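Local coordinates for protein ATP-dependent helicase FUN30 (Saccharomyces cerevisiae S288c, PDB 5GN1) that uses ATP hydrolysis to remodel nucleosomes, promoting DNA end resection at double-strand breaks and heterochromatin organization, and is represented here by the C-terminal part of its ATPase domain, at residues I197-F211 and L270-S282. Numbering follows the deposited sequence.
Sequences IIVDKQEKVLIFSLF and LVCANNVIIFDQS
Strands 205-209 and 275-278 run parallel, their axes 17° apart and 4.5 Å at closest approach, joined by alternating backbone bonds from L206 N to N275 O, I277 N to L206 O, F208 N to I277 O and F279 N to F208 O. At the N-terminal end the N275 amide turns both of its N-H groups to residues of 197-211: ND2 donates almost straight to E203 OE1 at 3.0 Å, meeting it from above the carboxylate plane, and to K204 O at 3.1 Å. These two bonds fix the amide's rotation, while I197 CG2 packs 3.6 Å from N275 ND2. The E203 carboxylate and N274 amide planes stand 80° apart, and the bond from N274 ND2 to OE2 is weak; N274 ND2 is held mainly by a hydrogen bond to the backbone O of E303. At the opposite end D280 OD1 accepts from L210 N (2.9 Å) through its syn lone pair; S209 OG also bonds D280 OD2, but the modelled 2.5 Å is doubtfully short. A chi1 of 179° sets S209 OG beside its carbonyl carbon, where the chain continues, and there it accepts from F211 N, forming an ST turn just before helix 212-224. On one face V205 CG2 meets I277 CG1 at 3.7 Å; on the other, L206 CD2 touches A273 CB and L270 CD1, and V276 CG1 lies at the F208 ring edge (3.8 Å from CD2). The pair is central to the parallel sheet of this RecA-like helicase lobe, between strands 256-260 and 304-311; helices 185-200 and 212-224 cover the I207 and I277 face, and helix 241-250 packs against L206 and L270.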
loop_
_atom_site.group_PDB
_atom_site.type_symbol
_atom_site.label_atom_id
_atom_site.label_comp_id
_atom_site.label_asym_id
_atom_site.label_seq_id
_atom_site.Cartn_x
_atom_site.Cartn_y
_atom_site.Cartn_z
ATOM N N ILE A 197 15.882 0.366 14.441
ATOM C CA ILE A 197 15.491 -0.932 14.995
ATOM C C ILE A 197 16.560 -1.978 14.719
ATOM O O ILE A 197 16.945 -2.760 15.602
ATOM C CB ILE A 197 14.135 -1.374 14.405
ATOM C CG1 ILE A 197 12.998 -0.474 14.883
ATOM C CG2 ILE A 197 13.848 -2.855 14.710
ATOM C CD1 ILE A 197 11.707 -0.711 14.108
ATOM N N ILE A 198 17.039 -2.028 13.483
ATOM C CA ILE A 198 17.842 -3.155 13.026
ATOM C C ILE A 198 19.329 -2.920 13.266
ATOM O O ILE A 198 20.033 -3.810 13.744
ATOM C CB ILE A 198 17.543 -3.449 11.541
ATOM C CG1 ILE A 198 16.072 -3.833 11.367
ATOM C CG2 ILE A 198 18.424 -4.586 11.026
ATOM C CD1 ILE A 198 15.629 -3.882 9.917
ATOM N N VAL A 199 19.830 -1.724 12.965
ATOM C CA VAL A 199 21.254 -1.457 13.138
ATOM C C VAL A 199 21.555 -1.026 14.568
ATOM O O VAL A 199 22.444 -1.583 15.217
ATOM C CB VAL A 199 21.733 -0.410 12.115
ATOM C CG1 VAL A 199 23.253 -0.271 12.161
ATOM C CG2 VAL A 199 21.291 -0.799 10.717
ATOM N N ASP A 200 20.807 -0.052 15.095
ATOM C CA ASP A 200 21.126 0.486 16.417
ATOM C C ASP A 200 20.603 -0.402 17.550
ATOM O O ASP A 200 21.318 -0.655 18.523
ATOM C CB ASP A 200 20.577 1.905 16.547
ATOM C CG ASP A 200 21.166 2.855 15.518
ATOM O OD1 ASP A 200 22.228 2.533 14.941
ATOM O OD2 ASP A 200 20.573 3.933 15.289
ATOM N N LYS A 201 19.366 -0.884 17.451
ATOM C CA LYS A 201 18.787 -1.721 18.492
ATOM C C LYS A 201 19.048 -3.205 18.289
ATOM O O LYS A 201 18.873 -3.973 19.233
ATOM C CB LYS A 201 17.267 -1.485 18.592
ATOM C CG LYS A 201 16.870 -0.117 19.094
ATOM C CD LYS A 201 15.351 0.006 19.199
ATOM C CE LYS A 201 14.942 1.376 19.727
ATOM N NZ LYS A 201 13.466 1.491 19.868
ATOM N N GLN A 202 19.448 -3.622 17.112
ATOM C CA GLN A 202 19.659 -5.030 16.797
ATOM C C GLN A 202 18.432 -5.879 17.101
ATOM O O GLN A 202 18.525 -6.927 17.640
ATOM C CB GLN A 202 20.883 -5.612 17.496
ATOM C CG GLN A 202 22.154 -4.882 17.243
ATOM C CD GLN A 202 22.720 -5.254 15.917
ATOM O OE1 GLN A 202 22.993 -6.400 15.671
ATOM N NE2 GLN A 202 22.891 -4.298 15.063
ATOM N N GLU A 203 17.281 -5.387 16.711
ATOM C CA GLU A 203 16.021 -6.060 16.974
ATOM C C GLU A 203 15.328 -6.431 15.660
ATOM O O GLU A 203 15.770 -6.061 14.570
ATOM C CB GLU A 203 15.119 -5.175 17.857
ATOM C CG GLU A 203 15.597 -5.085 19.332
ATOM C CD GLU A 203 14.829 -4.053 20.172
ATOM O OE1 GLU A 203 14.069 -3.240 19.593
ATOM O OE2 GLU A 203 14.969 -4.066 21.422
ATOM N N LYS A 204 14.240 -7.188 15.783
ATOM C CA LYS A 204 13.403 -7.592 14.668
ATOM C C LYS A 204 12.119 -6.767 14.653
ATOM O O LYS A 204 11.753 -6.131 15.646
ATOM C CB LYS A 204 13.085 -9.080 14.752
ATOM C CG LYS A 204 14.327 -9.963 14.714
ATOM C CD LYS A 204 13.970 -11.324 14.163
ATOM C CE LYS A 204 15.207 -12.198 13.992
ATOM N NZ LYS A 204 14.960 -13.339 13.056
ATOM N N VAL A 205 11.431 -6.785 13.514
ATOM C CA VAL A 205 10.280 -5.912 13.316
ATOM C C VAL A 205 9.273 -6.599 12.397
ATOM O O VAL A 205 9.650 -7.290 11.446
ATOM C CB VAL A 205 10.713 -4.529 12.763
ATOM C CG1 VAL A 205 11.445 -4.657 11.413
ATOM C CG2 VAL A 205 9.510 -3.579 12.665
ATOM N N LEU A 206 7.984 -6.407 12.701
ATOM C CA LEU A 206 6.882 -6.765 11.806
ATOM C C LEU A 206 6.380 -5.514 11.094
ATOM O O LEU A 206 6.160 -4.483 11.736
ATOM C CB LEU A 206 5.719 -7.390 12.573
ATOM C CG LEU A 206 6.077 -8.459 13.607
ATOM C CD1 LEU A 206 4.817 -8.968 14.305
ATOM C CD2 LEU A 206 6.851 -9.576 12.918
ATOM N N ILE A 207 6.194 -5.602 9.778
ATOM C CA ILE A 207 5.610 -4.507 8.997
ATOM C C ILE A 207 4.273 -4.984 8.437
ATOM O O ILE A 207 4.218 -6.008 7.746
ATOM C CB ILE A 207 6.539 -4.039 7.868
ATOM C CG1 ILE A 207 7.933 -3.752 8.424
ATOM C CG2 ILE A 207 5.961 -2.765 7.207
ATOM C CD1 ILE A 207 8.946 -3.316 7.377
ATOM N N PHE A 208 3.198 -4.246 8.737
ATOM C CA PHE A 208 1.848 -4.587 8.293
ATOM C C PHE A 208 1.329 -3.571 7.282
ATOM O O PHE A 208 1.527 -2.363 7.452
ATOM C CB PHE A 208 0.873 -4.621 9.474
ATOM C CG PHE A 208 1.069 -5.774 10.384
ATOM C CD1 PHE A 208 0.501 -6.998 10.093
ATOM C CD2 PHE A 208 1.814 -5.633 11.551
ATOM C CE1 PHE A 208 0.684 -8.083 10.946
ATOM C CE2 PHE A 208 1.992 -6.702 12.413
ATOM C CZ PHE A 208 1.427 -7.928 12.112
ATOM N N SER A 209 0.620 -4.055 6.254
ATOM C CA SER A 209 -0.080 -3.175 5.326
ATOM C C SER A 209 -1.418 -3.782 4.934
ATOM O O SER A 209 -1.553 -5.003 4.819
ATOM C CB SER A 209 0.728 -2.901 4.042
ATOM O OG SER A 209 -0.016 -2.059 3.170
ATOM N N LEU A 210 -2.402 -2.912 4.713
ATOM C CA LEU A 210 -3.693 -3.351 4.198
ATOM C C LEU A 210 -3.668 -3.592 2.699
ATOM O O LEU A 210 -4.661 -4.081 2.150
ATOM C CB LEU A 210 -4.786 -2.325 4.529
ATOM C CG LEU A 210 -5.389 -2.434 5.934
ATOM C CD1 LEU A 210 -6.295 -1.252 6.235
ATOM C CD2 LEU A 210 -6.153 -3.741 6.087
ATOM N N PHE A 211 -2.558 -3.281 2.034
ATOM C CA PHE A 211 -2.457 -3.323 0.580
ATOM C C PHE A 211 -1.381 -4.326 0.197
ATOM O O PHE A 211 -0.205 -4.128 0.527
ATOM C CB PHE A 211 -2.103 -1.942 0.013
ATOM C CG PHE A 211 -3.162 -0.899 0.220
ATOM C CD1 PHE A 211 -3.164 -0.101 1.355
ATOM C CD2 PHE A 211 -4.151 -0.696 -0.740
ATOM C CE1 PHE A 211 -4.147 0.873 1.542
ATOM C CE2 PHE A 211 -5.130 0.279 -0.570
ATOM C CZ PHE A 211 -5.131 1.062 0.573
ATOM N N LEU A 270 4.393 -14.317 16.868
ATOM C CA LEU A 270 5.651 -13.764 16.361
ATOM C C LEU A 270 6.397 -13.005 17.450
ATOM O O LEU A 270 6.919 -11.911 17.218
ATOM C CB LEU A 270 5.398 -12.858 15.141
ATOM C CG LEU A 270 4.801 -13.601 13.941
ATOM C CD1 LEU A 270 4.303 -12.669 12.837
ATOM C CD2 LEU A 270 5.822 -14.571 13.411
ATOM N N VAL A 271 6.526 -13.599 18.648
ATOM C CA VAL A 271 7.124 -12.873 19.770
ATOM C C VAL A 271 8.631 -12.702 19.625
ATOM O O VAL A 271 9.256 -12.031 20.449
ATOM C CB VAL A 271 6.813 -13.516 21.139
ATOM C CG1 VAL A 271 5.308 -13.470 21.422
ATOM C CG2 VAL A 271 7.355 -14.929 21.231
ATOM N N CYS A 272 9.234 -13.283 18.587
ATOM C CA CYS A 272 10.657 -13.016 18.395
ATOM C C CYS A 272 10.922 -11.613 17.857
ATOM O O CYS A 272 12.089 -11.213 17.768
ATOM C CB CYS A 272 11.286 -14.064 17.475
ATOM S SG CYS A 272 10.452 -14.259 15.898
ATOM N N ALA A 273 9.885 -10.866 17.482
ATOM C CA ALA A 273 10.002 -9.446 17.177
ATOM C C ALA A 273 9.383 -8.642 18.316
ATOM O O ALA A 273 8.379 -9.063 18.889
ATOM C CB ALA A 273 9.281 -9.112 15.864
ATOM N N ASN A 274 9.973 -7.486 18.652
ATOM C CA ASN A 274 9.349 -6.589 19.626
ATOM C C ASN A 274 9.108 -5.198 19.049
ATOM O O ASN A 274 8.926 -4.240 19.811
ATOM C CB ASN A 274 10.157 -6.507 20.933
ATOM C CG ASN A 274 11.511 -5.837 20.767
ATOM O OD1 ASN A 274 12.287 -6.178 19.879
ATOM N ND2 ASN A 274 11.813 -4.887 21.655
ATOM N N ASN A 275 9.085 -5.076 17.715
ATOM C CA ASN A 275 8.744 -3.836 17.036
ATOM C C ASN A 275 7.699 -4.121 15.972
ATOM O O ASN A 275 7.726 -5.172 15.328
ATOM C CB ASN A 275 9.959 -3.179 16.395
ATOM C CG ASN A 275 11.026 -2.855 17.413
ATOM O OD1 ASN A 275 11.024 -1.775 18.009
ATOM N ND2 ASN A 275 11.939 -3.789 17.622
ATOM N N VAL A 276 6.778 -3.177 15.801
ATOM C CA VAL A 276 5.698 -3.303 14.837
ATOM C C VAL A 276 5.560 -1.963 14.127
ATOM O O VAL A 276 5.487 -0.920 14.782
ATOM C CB VAL A 276 4.368 -3.710 15.510
ATOM C CG1 VAL A 276 3.239 -3.679 14.469
ATOM C CG2 VAL A 276 4.475 -5.109 16.125
ATOM N N ILE A 277 5.560 -1.989 12.797
ATOM C CA ILE A 277 5.343 -0.808 11.981
ATOM C C ILE A 277 4.049 -1.016 11.221
ATOM O O ILE A 277 3.915 -1.994 10.473
ATOM C CB ILE A 277 6.508 -0.549 11.019
ATOM C CG1 ILE A 277 7.809 -0.369 11.807
ATOM C CG2 ILE A 277 6.219 0.676 10.163
ATOM C CD1 ILE A 277 8.996 -0.151 10.928
ATOM N N ILE A 278 3.093 -0.114 11.434
ATOM C CA ILE A 278 1.826 -0.115 10.709
ATOM C C ILE A 278 2.052 0.816 9.527
ATOM O O ILE A 278 2.112 2.038 9.696
ATOM C CB ILE A 278 0.666 0.356 11.591
ATOM C CG1 ILE A 278 0.590 -0.471 12.870
ATOM C CG2 ILE A 278 -0.663 0.259 10.839
ATOM C CD1 ILE A 278 0.233 -1.895 12.625
ATOM N N PHE A 279 2.254 0.242 8.333
ATOM C CA PHE A 279 2.611 1.095 7.204
ATOM C C PHE A 279 1.442 1.983 6.809
ATOM O O PHE A 279 1.644 3.123 6.372
ATOM C CB PHE A 279 3.082 0.250 6.028
ATOM C CG PHE A 279 3.771 1.037 4.945
ATOM C CD1 PHE A 279 5.131 1.318 5.029
ATOM C CD2 PHE A 279 3.066 1.482 3.832
ATOM C CE1 PHE A 279 5.771 2.046 4.032
ATOM C CE2 PHE A 279 3.703 2.195 2.820
ATOM C CZ PHE A 279 5.058 2.475 2.922
ATOM N N ASP A 280 0.220 1.498 6.998
ATOM C CA ASP A 280 -0.975 2.266 6.673
ATOM C C ASP A 280 -2.075 1.780 7.598
ATOM O O ASP A 280 -2.249 0.571 7.776
ATOM C CB ASP A 280 -1.362 2.099 5.192
ATOM C CG ASP A 280 -1.375 0.634 4.748
ATOM O OD1 ASP A 280 -2.410 -0.038 4.961
ATOM O OD2 ASP A 280 -0.338 0.157 4.208
ATOM N N GLN A 281 -2.778 2.712 8.221
ATOM C CA GLN A 281 -3.661 2.272 9.282
ATOM C C GLN A 281 -4.988 1.779 8.718
ATOM O O GLN A 281 -5.369 2.076 7.586
ATOM C CB GLN A 281 -3.889 3.395 10.291
ATOM C CG GLN A 281 -4.660 4.564 9.739
ATOM C CD GLN A 281 -4.560 5.789 10.631
ATOM O OE1 GLN A 281 -4.348 6.907 10.141
ATOM N NE2 GLN A 281 -4.699 5.588 11.943
ATOM N N SER A 282 -5.674 0.986 9.524
ATOM C CA SER A 282 -7.020 0.544 9.229
ATOM C C SER A 282 -8.032 1.528 9.808
ATOM O O SER A 282 -7.778 2.187 10.823
ATOM C CB SER A 282 -7.259 -0.852 9.808
ATOM O OG SER A 282 -8.611 -1.241 9.654
HETATM O O HOH W 1 12.443 -1.333 20.414
HETATM O O HOH W 2 13.184 -8.096 18.338
#